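3-ketosteroid-delta4-5alpha-dehydrogenase (Rhodococcus jostii, PDB 4AT2) catalyses the FAD-dependent dehydrogenation of 5alpha-3-ketosteroids, introducing a double bond between C4 and C5 of the steroid A ring. Local coordinates at residues L228-D231 and R235-G238; C99-S104 and D162-S167; A172-E177 and S340-Q345. All blocks are in the same frame, centred on the assembly; numbering follows the deposited sequence.

Contact 1. Residues L228-D231 and R235-G238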
# COMPACT_ATOMS: atom_id res chain seq x y z
N LEU A 228 -14.33 14.67 -18.62
CA LEU A 228 -14.13 14.24 -19.99
C LEU A 228 -15.46 14.24 -20.73
O LEU A 228 -16.50 14.01 -20.12
CB LEU A 228 -13.53 12.84 -20.01
CG LEU A 228 -12.15 12.76 -19.33
CD1 LEU A 228 -11.73 11.32 -19.04
CD2 LEU A 228 -11.08 13.44 -20.17
N VAL A 229 -15.40 14.49 -22.03
CA VAL A 229 -16.57 14.39 -22.89
C VAL A 229 -16.43 13.11 -23.71
O VAL A 229 -15.38 12.85 -24.29
CB VAL A 229 -16.67 15.59 -23.85
CG1 VAL A 229 -17.91 15.46 -24.73
CG2 VAL A 229 -16.70 16.89 -23.07
N THR A 230 -17.49 12.31 -23.75
CA THR A 230 -17.47 11.06 -24.51
C THR A 230 -18.59 11.02 -25.55
O THR A 230 -19.65 11.61 -25.33
CB THR A 230 -17.58 9.81 -23.60
OG1 THR A 230 -18.78 9.88 -22.82
CG2 THR A 230 -16.38 9.70 -22.68
N ASP A 231 -18.37 10.34 -26.67
CA ASP A 231 -19.48 10.11 -27.61
C ASP A 231 -20.21 8.81 -27.25
O ASP A 231 -19.90 8.18 -26.24
CB ASP A 231 -19.02 10.15 -29.08
CG ASP A 231 -18.09 9.01 -29.46
OD1 ASP A 231 -18.06 7.97 -28.77
OD2 ASP A 231 -17.39 9.15 -30.47
N ARG A 235 -15.87 6.77 -26.71
CA ARG A 235 -14.63 7.46 -27.08
C ARG A 235 -14.55 8.84 -26.41
O ARG A 235 -15.53 9.58 -26.38
CB ARG A 235 -14.55 7.63 -28.61
CG ARG A 235 -13.29 8.35 -29.05
CD ARG A 235 -13.20 8.66 -30.54
NE ARG A 235 -11.91 9.32 -30.77
CZ ARG A 235 -10.76 8.67 -30.98
NH1 ARG A 235 -10.73 7.34 -31.04
NH2 ARG A 235 -9.64 9.35 -31.13
N VAL A 236 -13.37 9.18 -25.89
CA VAL A 236 -13.14 10.51 -25.34
C VAL A 236 -12.91 11.45 -26.52
O VAL A 236 -11.99 11.25 -27.31
CB VAL A 236 -11.93 10.53 -24.38
CG1 VAL A 236 -11.60 11.95 -23.95
CG2 VAL A 236 -12.24 9.67 -23.16
N VAL A 237 -13.74 12.48 -26.62
CA VAL A 237 -13.74 13.38 -27.78
C VAL A 237 -13.51 14.84 -27.38
O VAL A 237 -13.58 15.74 -28.21
CB VAL A 237 -15.05 13.26 -28.59
CG1 VAL A 237 -15.19 11.86 -29.18
CG2 VAL A 237 -16.25 13.65 -27.73
N GLY A 238 -13.24 15.07 -26.10
CA GLY A 238 -12.98 16.43 -25.62
C GLY A 238 -13.02 16.51 -24.11
O GLY A 238 -13.10 15.48 -23.44
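The carboxylate of Asp231 is met from above its plane by the backbone N of Arg235, which gives OD1 a bent hydrogen bond of 3.2 Å (N-H...O 137°). Arg235 CB also approaches Asp231 OD1, at 3.5 Å, while the other oxygen, Asp231 OD2, lies 3.7 Å from Val237 CG1. A chi1 of 67° sets Asp231 CG between its own backbone N and carbonyl carbon, bringing the carboxylate against the start of 235-238; OD1 has a further hydrogen bond to Thr233 OG1 in the turn. The guanidinium of Arg235, its plane 49° from the carboxylate, runs off on an extended chain. Next to the turn, Asp231 N donates a hydrogen bond to Arg235 O at 3.0 Å. Strands 223-230 and 236-243 form a beta hairpin that continues into antiparallel strand 246-252. Val237 and Gly238 together stand opposite the single Val229, a classic beta bulge: Val237 N donates to Val229 O at 2.9 Å, and Val229 N to Gly238 O at 2.9 Å. The side chains of Val229 and Val237 meet nearly perpendicular, with Val229 CG1 3.9 Å from Val237 CG2. Leu228 CD2 rests on Val236 CG1 (4.1 Å), and both side chains reach Leu299 and Leu471.

Contact 2. Residues C99-S104 and D162-S167; sequences CGFDDS and DGLMYS
Leu164 makes its part of the contact through one methyl, CD2, which meets Cys99 and Phe101 together: it lies 3.9 Å from Cys99 CB and 4.0 Å from Phe101 CD2. With CG anti to the backbone N (chi1 -171°), the leucine extends from its strand toward the loop, and its side chain and that of Phe101 run alongside each other, pointing opposite ways. Phe101 is the second main contributor. Cys99 CB sits in plane at the edge of its ring, so that cysteine and leucine gather at the same part of the phenylalanine, around CD2. Tyr166 OH comes to 4.1 Å from Phe101 CE1 as the two side chains pass obliquely; this is van der Waals contact, and no hydrogen bond joins the two segments. Phe101 and Tyr166 both also touch Pro183, and the ring of Phe150 meets Phe101 with the planes at about 50°. The loop 99-104 leaves helix 94-98 through a Schellman motif at Gly100 and enters helix 105-115 at Ser104, its N-cap. The contact thus packs the link between those helices against Tyr166 and strand 164-165, an outer strand of the small antiparallel sheet with strands 185-186 and 87-88.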
# COMPACT_ATOMS: atom_id res chain seq x y z
N CYS A 99 31.82 10.36 -18.48
CA CYS A 99 32.22 10.28 -17.07
C CYS A 99 32.83 8.93 -16.70
O CYS A 99 33.25 8.73 -15.56
CB CYS A 99 31.02 10.61 -16.16
SG CYS A 99 30.41 12.30 -16.36
N GLY A 100 32.88 8.02 -17.66
CA GLY A 100 33.55 6.74 -17.46
C GLY A 100 32.77 5.72 -16.66
O GLY A 100 33.34 4.98 -15.86
N PHE A 101 31.45 5.66 -16.87
CA PHE A 101 30.62 4.67 -16.18
C PHE A 101 29.95 3.77 -17.19
O PHE A 101 29.15 4.25 -18.01
CB PHE A 101 29.55 5.36 -15.30
CG PHE A 101 30.12 6.10 -14.12
CD1 PHE A 101 30.37 5.44 -12.91
CD2 PHE A 101 30.42 7.45 -14.22
CE1 PHE A 101 30.90 6.12 -11.82
CE2 PHE A 101 30.95 8.14 -13.13
CZ PHE A 101 31.20 7.48 -11.94
N ASP A 102 30.28 2.48 -17.14
CA ASP A 102 29.58 1.50 -17.96
C ASP A 102 28.16 1.26 -17.46
O ASP A 102 27.88 1.37 -16.26
CB ASP A 102 30.32 0.17 -18.01
CG ASP A 102 29.92 -0.67 -19.22
OD1 ASP A 102 29.60 -0.12 -20.29
OD2 ASP A 102 29.96 -1.90 -19.11
N ASP A 103 27.28 0.94 -18.40
CA ASP A 103 25.89 0.60 -18.11
C ASP A 103 25.27 0.02 -19.37
O ASP A 103 25.80 0.18 -20.48
CB ASP A 103 25.10 1.86 -17.67
CG ASP A 103 23.84 1.53 -16.89
OD1 ASP A 103 23.70 0.39 -16.37
OD2 ASP A 103 22.99 2.45 -16.77
N SER A 104 24.15 -0.67 -19.19
CA SER A 104 23.42 -1.29 -20.29
C SER A 104 21.94 -1.31 -19.93
O SER A 104 21.60 -1.22 -18.74
CB SER A 104 23.89 -2.73 -20.50
OG SER A 104 23.55 -3.54 -19.39
N ASP A 162 27.12 20.04 -12.13
CA ASP A 162 27.46 18.72 -12.67
C ASP A 162 26.24 18.00 -13.22
O ASP A 162 25.11 18.20 -12.75
CB ASP A 162 28.19 17.88 -11.63
CG ASP A 162 29.52 18.50 -11.25
OD1 ASP A 162 30.38 18.67 -12.14
OD2 ASP A 162 29.69 18.85 -10.07
N GLY A 163 26.47 17.17 -14.23
CA GLY A 163 25.37 16.53 -14.94
C GLY A 163 25.02 15.12 -14.53
O GLY A 163 23.97 14.61 -14.90
N LEU A 164 25.90 14.46 -13.78
CA LEU A 164 25.66 13.05 -13.43
C LEU A 164 25.95 12.77 -11.96
O LEU A 164 26.93 13.27 -11.40
CB LEU A 164 26.49 12.13 -14.35
CG LEU A 164 26.25 10.61 -14.31
CD1 LEU A 164 24.88 10.24 -14.88
CD2 LEU A 164 27.34 9.91 -15.10
N MET A 165 25.07 11.99 -11.34
CA MET A 165 25.18 11.68 -9.91
C MET A 165 24.40 10.40 -9.64
O MET A 165 23.40 10.14 -10.29
CB MET A 165 24.60 12.84 -9.10
CG MET A 165 24.78 12.75 -7.60
SD MET A 165 24.20 14.27 -6.82
CE MET A 165 24.12 13.74 -5.11
N TYR A 166 24.88 9.59 -8.69
CA TYR A 166 24.06 8.48 -8.18
C TYR A 166 22.81 9.04 -7.53
O TYR A 166 22.88 10.04 -6.81
CB TYR A 166 24.83 7.63 -7.16
CG TYR A 166 25.76 6.63 -7.80
CD1 TYR A 166 25.27 5.43 -8.35
CD2 TYR A 166 27.14 6.87 -7.88
CE1 TYR A 166 26.12 4.50 -8.93
CE2 TYR A 166 28.00 5.94 -8.46
CZ TYR A 166 27.48 4.76 -8.99
OH TYR A 166 28.32 3.84 -9.58
N SER A 167 21.68 8.39 -7.78
CA SER A 167 20.40 8.97 -7.34
C SER A 167 19.38 7.93 -6.85
O SER A 167 18.23 8.29 -6.54
CB SER A 167 19.80 9.84 -8.47
OG SER A 167 19.26 9.05 -9.52

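Contact 3. Residues A172-E177 and S340-Q345; sequences AAPFNE and SGRIGQ
Phe175 and Arg342 meet as an aromatic edge against a flat cation. The CE2-CZ side of the ring stands over one face of the guanidinium, with the planes 77° apart. Phe175 CZ comes to 3.5 Å from Arg342 NH1, and Phe175 CE2 lies 3.7 Å from Arg342 CZ. Arg342 gets there by reaching straight out of helix 340-350: CG is anti to the backbone N (chi1 -179°), and the chain stays extended as far as NE.

Further van der Waals contact comes from Pro174, whose CD is 3.8 Å from Arg342 NH2. The same proline, which follows a cis peptide bond, places its CG over the centre of the Phe175 ring. Phe175 is packed in addition edge-to-face with Phe111 and against Ala114 and Ala115 of helix 105-115.

The polar link is indirect. One water, lying at the edge of the guanidinium and in its plane, accepts from Arg342 NE at 2.7 Å and donates to Ala173 O at 2.9 Å. Replacing Arg342 by an alanine would take away the NE that the water accepts from, and is likely to open a gap beside the Phe175 edge and Pro174.

Helix 340-350 thus meets the loop between strands 164-165 and 185-186, with the Arg342 side chain about 10 Å from the bound steroid. Because the ring presents its edge and not its pi face to the cation, the direct contact is probably governed by dispersion, leaving the water bridge as the directional polar element.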
# COMPACT_ATOMS: atom_id res chain seq x y z
N ALA A 172 25.12 1.20 -3.30
CA ALA A 172 25.01 0.81 -1.89
C ALA A 172 24.23 -0.49 -1.77
O ALA A 172 23.56 -0.91 -2.72
CB ALA A 172 24.35 1.92 -1.06
N ALA A 173 24.35 -1.14 -0.62
CA ALA A 173 23.61 -2.37 -0.34
C ALA A 173 22.11 -2.06 -0.29
O ALA A 173 21.73 -0.97 0.13
CB ALA A 173 24.07 -2.95 0.98
N PRO A 174 21.26 -3.00 -0.70
CA PRO A 174 21.57 -4.33 -1.24
C PRO A 174 21.85 -4.33 -2.74
O PRO A 174 22.33 -5.33 -3.26
CB PRO A 174 20.29 -5.11 -0.96
CG PRO A 174 19.21 -4.08 -1.14
CD PRO A 174 19.79 -2.82 -0.56
N PHE A 175 21.57 -3.22 -3.41
CA PHE A 175 21.51 -3.23 -4.88
C PHE A 175 22.85 -3.36 -5.57
O PHE A 175 22.92 -3.89 -6.68
CB PHE A 175 20.73 -2.01 -5.39
CG PHE A 175 19.37 -1.92 -4.76
CD1 PHE A 175 18.45 -2.95 -4.94
CD2 PHE A 175 19.05 -0.85 -3.93
CE1 PHE A 175 17.21 -2.89 -4.32
CE2 PHE A 175 17.80 -0.79 -3.31
CZ PHE A 175 16.89 -1.82 -3.50
N ASN A 176 23.92 -2.93 -4.90
CA ASN A 176 25.26 -3.05 -5.46
C ASN A 176 25.76 -4.50 -5.62
O ASN A 176 26.80 -4.71 -6.25
CB ASN A 176 26.26 -2.17 -4.71
CG ASN A 176 26.44 -2.57 -3.26
OD1 ASN A 176 25.76 -3.46 -2.76
ND2 ASN A 176 27.38 -1.91 -2.58
N GLU A 177 25.02 -5.48 -5.07
CA GLU A 177 25.33 -6.90 -5.31
C GLU A 177 24.33 -7.56 -6.25
O GLU A 177 24.47 -8.74 -6.59
CB GLU A 177 25.36 -7.68 -4.00
CG GLU A 177 26.09 -6.99 -2.85
CD GLU A 177 27.54 -7.39 -2.68
OE1 GLU A 177 28.20 -7.78 -3.67
OE2 GLU A 177 28.03 -7.28 -1.53
N SER A 340 19.32 8.76 0.24
CA SER A 340 18.59 9.26 1.41
C SER A 340 17.06 9.13 1.28
O SER A 340 16.37 9.09 2.29
CB SER A 340 19.08 10.66 1.80
OG SER A 340 20.36 10.57 2.42
N GLY A 341 16.56 9.01 0.05
CA GLY A 341 15.15 8.67 -0.18
C GLY A 341 14.81 7.27 0.30
O GLY A 341 13.72 7.04 0.81
N ARG A 342 15.74 6.33 0.11
CA ARG A 342 15.56 4.98 0.61
C ARG A 342 15.62 5.00 2.13
O ARG A 342 14.82 4.34 2.79
CB ARG A 342 16.63 4.04 0.02
CG ARG A 342 16.50 2.61 0.49
CD ARG A 342 17.30 1.64 -0.39
NE ARG A 342 17.24 0.32 0.22
CZ ARG A 342 16.26 -0.56 0.03
NH1 ARG A 342 15.25 -0.28 -0.79
NH2 ARG A 342 16.31 -1.73 0.66
N ILE A 343 16.54 5.78 2.69
CA ILE A 343 16.56 5.98 4.15
C ILE A 343 15.20 6.49 4.64
O ILE A 343 14.66 6.01 5.65
CB ILE A 343 17.71 6.93 4.58
CG1 ILE A 343 19.06 6.24 4.32
CG2 ILE A 343 17.56 7.30 6.06
CD1 ILE A 343 20.28 7.11 4.55
N GLY A 344 14.63 7.46 3.91
CA GLY A 344 13.31 8.01 4.23
C GLY A 344 12.23 6.94 4.23
O GLY A 344 11.45 6.84 5.19
N GLN A 345 12.18 6.14 3.16
CA GLN A 345 11.18 5.06 3.09
C GLN A 345 11.39 4.04 4.20
O GLN A 345 10.43 3.62 4.83
CB GLN A 345 11.24 4.35 1.73
CG GLN A 345 10.61 5.14 0.59
CD GLN A 345 10.29 4.25 -0.61
OE1 GLN A 345 10.86 3.15 -0.76
NE2 GLN A 345 9.38 4.73 -1.47
O HOH W 1 19.50 -0.14 1.71

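Overall arrangement
From the N terminus, contact 2 comes first: 99-104 and 162-167 close a loop containing helices 105-115, 122-130 and 132-141, joining the link between helices 94-98 and 105-115 to strand 164-165. Contact 3 picks up the loop leaving that strand, opening at 172-177 and closing only at 340-345, where it reaches helix 340-350. Contact 1 lies nested within that long loop, where 228-231 and 235-238 enclose just the three residues of a hairpin turn. Contacts 2 and 3 follow in series and do not cross; their centres are about 17 Å apart. Contact 1 lies on the opposite side of the chain's centre, within the mixed sheet, its centre about 44 Å from the centres of both.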